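PDB 2O1Q: putative acetyl/propionyl-CoA carboxylase, alpha subunit from Methylibium petroleiphilum, which is of unproven function but carries a zinc-binding cupin-type fold and is probably a metal-dependent oxygenase resembling acetylacetone dioxygenase. Local coordinates for residues 31-36 against 47-52; 55-60 against 105-110. All coordinates share one frame; numbering follows the deposited sequence.

Interaction 1: residues 31-36 against 47-52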
loop_
_atom_site.group_PDB
_atom_site.type_symbol
_atom_site.label_atom_id
_atom_site.label_comp_id
_atom_site.label_asym_id
_atom_site.label_seq_id
_atom_site.Cartn_x
_atom_site.Cartn_y
_atom_site.Cartn_z
ATOM N N ILE A 31 -17.794 0.036 -23.979
ATOM C CA ILE A 31 -17.619 0.254 -22.563
ATOM C C ILE A 31 -17.448 1.768 -22.312
ATOM O O ILE A 31 -16.761 2.470 -23.089
ATOM C CB ILE A 31 -16.388 -0.535 -22.029
ATOM C CG1 ILE A 31 -16.599 -2.074 -22.186
ATOM C CG2 ILE A 31 -16.060 -0.108 -20.591
ATOM C CD1 ILE A 31 -15.531 -3.007 -21.545
ATOM N N ARG A 32 -18.068 2.235 -21.233
ATOM C CA ARG A 32 -17.978 3.614 -20.757
ATOM C C ARG A 32 -17.509 3.558 -19.321
ATOM O O ARG A 32 -17.579 2.503 -18.638
ATOM C CB ARG A 32 -19.306 4.351 -20.878
ATOM C CG ARG A 32 -19.702 4.570 -22.328
ATOM C CD ARG A 32 -20.997 5.339 -22.453
ATOM N NE ARG A 32 -22.066 4.791 -21.612
ATOM C CZ ARG A 32 -23.170 5.442 -21.247
ATOM N NH1 ARG A 32 -23.391 6.679 -21.590
ATOM N NH2 ARG A 32 -24.035 4.874 -20.445
ATOM N N TRP A 33 -17.019 4.691 -18.836
ATOM C CA TRP A 33 -16.406 4.739 -17.509
ATOM C C TRP A 33 -16.585 6.111 -16.875
ATOM O O TRP A 33 -16.827 7.071 -17.598
ATOM C CB TRP A 33 -14.950 4.295 -17.565
ATOM C CG TRP A 33 -13.951 5.255 -18.078
ATOM C CD1 TRP A 33 -14.044 6.024 -19.169
ATOM C CD2 TRP A 33 -12.662 5.514 -17.514
ATOM N NE1 TRP A 33 -12.892 6.718 -19.366
ATOM C CE2 TRP A 33 -12.042 6.465 -18.323
ATOM C CE3 TRP A 33 -11.988 5.046 -16.389
ATOM C CZ2 TRP A 33 -10.758 6.947 -18.060
ATOM C CZ3 TRP A 33 -10.724 5.524 -16.130
ATOM C CH2 TRP A 33 -10.142 6.483 -16.950
ATOM N N LYS A 34 -16.342 6.170 -15.551
ATOM C CA LYS A 34 -16.148 7.421 -14.770
ATOM C C LYS A 34 -14.950 7.098 -13.917
ATOM O O LYS A 34 -14.983 6.138 -13.141
ATOM C CB LYS A 34 -17.350 7.740 -13.915
ATOM C CG LYS A 34 -18.618 7.909 -14.743
ATOM C CD LYS A 34 -19.818 8.223 -13.860
ATOM C CE LYS A 34 -21.076 8.264 -14.682
ATOM N NZ LYS A 34 -22.266 8.733 -13.901
ATOM N N LEU A 35 -13.905 7.907 -14.037
ATOM C CA LEU A 35 -12.833 7.895 -13.084
ATOM C C LEU A 35 -13.264 8.615 -11.824
ATOM O O LEU A 35 -13.767 9.700 -11.882
ATOM C CB LEU A 35 -11.586 8.559 -13.648
ATOM C CG LEU A 35 -10.321 8.534 -12.786
ATOM C CD1 LEU A 35 -9.949 7.076 -12.550
ATOM C CD2 LEU A 35 -9.202 9.301 -13.471
ATOM N N LEU A 36 -13.068 7.963 -10.683
ATOM C CA LEU A 36 -13.568 8.468 -9.416
ATOM C C LEU A 36 -12.454 9.042 -8.550
ATOM O O LEU A 36 -12.649 10.045 -7.827
ATOM C CB LEU A 36 -14.277 7.365 -8.677
ATOM C CG LEU A 36 -15.544 6.829 -9.363
ATOM C CD1 LEU A 36 -16.049 5.591 -8.579
ATOM C CD2 LEU A 36 -16.613 7.923 -9.550
ATOM N N ALA A 47 -12.449 3.527 -10.329
ATOM C CA ALA A 47 -13.311 3.883 -11.434
ATOM C C ALA A 47 -14.521 3.009 -11.413
ATOM O O ALA A 47 -14.522 1.913 -10.750
ATOM C CB ALA A 47 -12.525 3.752 -12.779
ATOM N N ILE A 48 -15.578 3.460 -12.118
ATOM C CA ILE A 48 -16.779 2.632 -12.350
ATOM C C ILE A 48 -16.997 2.538 -13.845
ATOM O O ILE A 48 -16.562 3.425 -14.600
ATOM C CB ILE A 48 -18.022 3.161 -11.583
ATOM C CG1 ILE A 48 -19.166 2.189 -11.657
ATOM C CG2 ILE A 48 -18.306 4.586 -12.039
ATOM C CD1 ILE A 48 -20.274 2.447 -10.580
ATOM N N PHE A 49 -17.466 1.376 -14.265
ATOM C CA PHE A 49 -17.633 1.012 -15.663
ATOM C C PHE A 49 -19.043 0.556 -15.964
ATOM O O PHE A 49 -19.656 -0.155 -15.165
ATOM C CB PHE A 49 -16.678 -0.119 -16.021
ATOM C CG PHE A 49 -15.209 0.210 -15.760
ATOM C CD1 PHE A 49 -14.676 0.078 -14.505
ATOM C CD2 PHE A 49 -14.390 0.709 -16.771
ATOM C CE1 PHE A 49 -13.369 0.367 -14.262
ATOM C CE2 PHE A 49 -13.082 0.992 -16.515
ATOM C CZ PHE A 49 -12.578 0.855 -15.274
ATOM N N ASP A 50 -19.468 0.933 -17.152
ATOM C CA ASP A 50 -20.783 0.604 -17.713
ATOM C C ASP A 50 -20.474 -0.181 -18.972
ATOM O O ASP A 50 -19.920 0.358 -19.921
ATOM C CB ASP A 50 -21.547 1.878 -18.043
ATOM C CG ASP A 50 -22.912 1.594 -18.605
ATOM O OD1 ASP A 50 -23.616 0.760 -18.013
ATOM O OD2 ASP A 50 -23.266 2.190 -19.617
ATOM N N CYS A 51 -20.855 -1.448 -18.994
ATOM C CA CYS A 51 -20.364 -2.358 -19.988
ATOM C C CYS A 51 -21.506 -3.036 -20.677
ATOM O O CYS A 51 -22.203 -3.838 -20.071
ATOM C CB CYS A 51 -19.499 -3.405 -19.333
ATOM S SG CYS A 51 -18.136 -2.865 -18.305
ATOM N N PRO A 52 -21.694 -2.735 -21.957
ATOM C CA PRO A 52 -22.762 -3.349 -22.716
ATOM C C PRO A 52 -22.589 -4.847 -22.797
ATOM O O PRO A 52 -21.491 -5.308 -22.724
ATOM C CB PRO A 52 -22.614 -2.732 -24.094
ATOM C CG PRO A 52 -21.984 -1.434 -23.780
ATOM C CD PRO A 52 -21.035 -1.712 -22.762
HETATM O O HOH W 1 -21.545 1.747 -21.995
#
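Arg32 and Asp50 face each other as a hydrogen-bonded antiparallel pair and send their side chains out on the same sheet face, side by side. Arg32 NH2 reaches Asp50 OD2 at 2.9 Å, almost straight at 170° and within the guanidinium plane. The carboxylate is met from above its own plane, and the two planes stand 59° apart. Asp50 turns its carboxylate anti to the backbone N (chi1 -179°), alongside the arginine, whose bend at chi3 brings the guanidinium edge round to it. Arg32 NE adds a weak bond to the same oxygen, and a water that accepts from Arg32 NE at 3.1 Å also lies within hydrogen-bonding distance of Asp50 OD2. With an alanine in place of Arg32, the carboxylate of Asp50 would probably lose its charged mate and be freer to turn. Further along this face, Lys34 CB rests on Ile48 CG2 at 3.8 Å, and the extended lysine leads away to the carbonyls of Met14 and Val17.

The other face is apolar. Ala47 CB lies at the edge of the indole, 3.9 Å from Trp33 CE3, while Phe49 CD2 meets Trp33 CB at 3.7 Å. Paired N-H and C=O groups of Arg32 with Asp50 and Lys34 with Ile48 bond the strands in a hairpin of the cupin-like barrel. Strand 110-118 flanks 47-51 on its far side, Phe113 stacking on Phe49; helix 136-144 packs against Trp33 and Leu35, and Phe69 and Tyr93 of the second subunit approach Ile48 and Leu36.

Interaction 2: residues 55-60 against 105-110. With ZN (zinc ion), chain C; ACT (acetate ion), chain G.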
loop_
_atom_site.group_PDB
_atom_site.type_symbol
_atom_site.label_atom_id
_atom_site.label_comp_id
_atom_site.label_asym_id
_atom_site.label_seq_id
_atom_site.Cartn_x
_atom_site.Cartn_y
_atom_site.Cartn_z
ATOM N N SER A 55 -19.474 -6.821 -24.499
ATOM C CA SER A 55 -18.240 -6.069 -24.350
ATOM C C SER A 55 -17.099 -6.790 -23.592
ATOM O O SER A 55 -17.299 -7.806 -22.939
ATOM C CB SER A 55 -18.497 -4.675 -23.749
ATOM O OG SER A 55 -18.928 -4.770 -22.422
ATOM N N SER A 56 -15.902 -6.264 -23.783
ATOM C CA SER A 56 -14.746 -6.860 -23.199
ATOM C C SER A 56 -13.593 -5.906 -23.061
ATOM O O SER A 56 -13.529 -4.933 -23.788
ATOM C CB SER A 56 -14.263 -8.118 -23.955
ATOM O OG SER A 56 -13.883 -7.793 -25.313
ATOM N N PHE A 57 -12.636 -6.232 -22.184
ATOM C CA PHE A 57 -11.371 -5.533 -22.107
ATOM C C PHE A 57 -10.229 -6.276 -22.738
ATOM O O PHE A 57 -10.243 -7.501 -22.752
ATOM C CB PHE A 57 -11.026 -5.342 -20.673
ATOM C CG PHE A 57 -11.854 -4.329 -19.981
ATOM C CD1 PHE A 57 -11.594 -2.981 -20.096
ATOM C CD2 PHE A 57 -12.877 -4.733 -19.152
ATOM C CE1 PHE A 57 -12.353 -2.024 -19.359
ATOM C CE2 PHE A 57 -13.620 -3.855 -18.463
ATOM C CZ PHE A 57 -13.387 -2.464 -18.560
ATOM N N ALA A 58 -9.251 -5.548 -23.259
ATOM C CA ALA A 58 -8.105 -6.168 -23.879
ATOM C C ALA A 58 -7.288 -6.908 -22.836
ATOM O O ALA A 58 -7.303 -6.587 -21.619
ATOM C CB ALA A 58 -7.249 -5.132 -24.577
ATOM N N ALA A 59 -6.484 -7.867 -23.325
ATOM C CA ALA A 59 -5.655 -8.699 -22.421
ATOM C C ALA A 59 -4.724 -7.871 -21.580
ATOM O O ALA A 59 -4.085 -6.953 -22.094
ATOM C CB ALA A 59 -4.838 -9.712 -23.227
ATOM N N HIS A 60 -4.651 -8.182 -20.305
ATOM C CA HIS A 60 -3.880 -7.400 -19.384
ATOM C C HIS A 60 -3.531 -8.175 -18.141
ATOM O O HIS A 60 -4.126 -9.241 -17.839
ATOM C CB HIS A 60 -4.591 -6.086 -19.033
ATOM C CG HIS A 60 -5.851 -6.268 -18.274
ATOM N ND1 HIS A 60 -7.071 -6.419 -18.883
ATOM C CD2 HIS A 60 -6.082 -6.298 -16.941
ATOM C CE1 HIS A 60 -7.998 -6.542 -17.944
ATOM N NE2 HIS A 60 -7.421 -6.493 -16.765
ATOM N N THR A 105 -11.516 -10.222 -20.032
ATOM C CA THR A 105 -12.586 -9.960 -19.135
ATOM C C THR A 105 -13.718 -9.492 -19.994
ATOM O O THR A 105 -13.539 -8.599 -20.805
ATOM C CB THR A 105 -12.242 -8.922 -18.116
ATOM O OG1 THR A 105 -11.170 -9.417 -17.286
ATOM C CG2 THR A 105 -13.472 -8.563 -17.204
ATOM N N GLU A 106 -14.873 -10.099 -19.823
ATOM C CA GLU A 106 -15.997 -9.829 -20.726
ATOM C C GLU A 106 -17.316 -9.856 -19.978
ATOM O O GLU A 106 -17.426 -10.417 -18.899
ATOM C CB GLU A 106 -15.948 -10.757 -21.930
ATOM C CG GLU A 106 -16.174 -12.181 -21.640
ATOM C CD GLU A 106 -16.057 -13.038 -22.881
ATOM O OE1 GLU A 106 -15.469 -12.654 -23.924
ATOM O OE2 GLU A 106 -16.572 -14.130 -22.793
ATOM N N PHE A 107 -18.322 -9.326 -20.643
ATOM C CA PHE A 107 -19.627 -9.003 -20.076
ATOM C C PHE A 107 -20.739 -9.599 -20.894
ATOM O O PHE A 107 -21.223 -9.031 -21.846
ATOM C CB PHE A 107 -19.705 -7.496 -19.954
ATOM C CG PHE A 107 -18.634 -6.949 -19.087
ATOM C CD1 PHE A 107 -18.803 -6.922 -17.721
ATOM C CD2 PHE A 107 -17.404 -6.560 -19.629
ATOM C CE1 PHE A 107 -17.731 -6.493 -16.895
ATOM C CE2 PHE A 107 -16.390 -6.156 -18.837
ATOM C CZ PHE A 107 -16.570 -6.112 -17.454
ATOM N N PRO A 108 -21.123 -10.836 -20.571
ATOM C CA PRO A 108 -22.227 -11.510 -21.239
ATOM C C PRO A 108 -23.538 -10.778 -21.158
ATOM O O PRO A 108 -24.335 -10.849 -22.090
ATOM C CB PRO A 108 -22.332 -12.835 -20.493
ATOM C CG PRO A 108 -21.269 -12.888 -19.543
ATOM C CD PRO A 108 -20.469 -11.689 -19.577
ATOM N N VAL A 109 -23.714 -10.011 -20.074
ATOM C CA VAL A 109 -24.902 -9.225 -19.798
ATOM C C VAL A 109 -24.469 -7.762 -19.576
ATOM O O VAL A 109 -23.339 -7.511 -19.159
ATOM C CB VAL A 109 -25.586 -9.826 -18.507
ATOM C CG1 VAL A 109 -26.745 -8.972 -18.032
ATOM C CG2 VAL A 109 -26.052 -11.262 -18.809
ATOM N N ALA A 110 -25.345 -6.819 -19.897
ATOM C CA ALA A 110 -25.072 -5.412 -19.637
ATOM C C ALA A 110 -24.769 -5.316 -18.145
ATOM O O ALA A 110 -25.545 -5.821 -17.317
ATOM C CB ALA A 110 -26.251 -4.609 -20.018
HETATM ZN ZN ZN C . -8.282 -6.976 -15.049
HETATM C C ACT G . -10.612 -6.340 -15.180
HETATM O O ACT G . -10.219 -7.051 -16.130
HETATM O OXT ACT G . -9.697 -6.068 -14.370
HETATM C CH3 ACT G . -12.015 -5.844 -14.951
HETATM O O HOH W 2 -9.265 -8.479 -20.201
#
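His60 and Thr105 meet through the acetate on the zinc ion: His60 NE2 binds the metal at 2.0 Å, and Thr105 OG1 donates at 2.8 Å to acetate O, one of the two acetate oxygens that chelate the zinc. His62 and His102 complete the protein ligands. On the side of the imidazole away from the zinc, His60 ND1 donates a hydrogen bond to Ala58 O at 2.8 Å, in the ring plane and nearly straight (172°), which fixes the rotation of the ring. Thr105 holds OG1 beside its backbone N (chi1 -64°), from where the hydroxyl reaches the acetate, and its methyl CG2 lies near the acetate methyl.

Further out, Phe57 N bonds Thr105 O at 2.9 Å, and a water spans Phe57 O and Thr105 N. Phe57 and Phe107 touch at their margins, CE2 to CE2 at 3.6 Å, without stacking, their planes 71° apart. A more bent bond runs from Phe107 N to Ser55 O.

The ND1-carbonyl bond would probably make NE2 a stronger electron-pair donor to the zinc. Separately, the acetate, probably from the crystallisation liquor, may mark where an oxygen-bearing ligand could bind in this cupin site.

Interactions 1 and 2 follow one another along the chain, strand 44-51 being followed, after a short connection, by strand 55-62, with centres about 12 Å apart. Ile31 joins them: its CD1 packs 3.7 Å from Phe57 CZ, and its CG1 lies 3.6 Å from Ser55 OG, a hydroxyl hydrogen-bonded to Pro52 O at the end of the hairpin. From strand 44-51, Cys51 CB touches Phe107 CG at 3.7 Å. Phe113 carries the apolar layer further, since it meets the rings of both Phe49 and Phe107. Only interaction 2 supplies a zinc ligand; in interaction 1 the Trp33 side chain lies about 4 Å from a second acetate, not the one on the zinc and probably also from the crystallisation liquor.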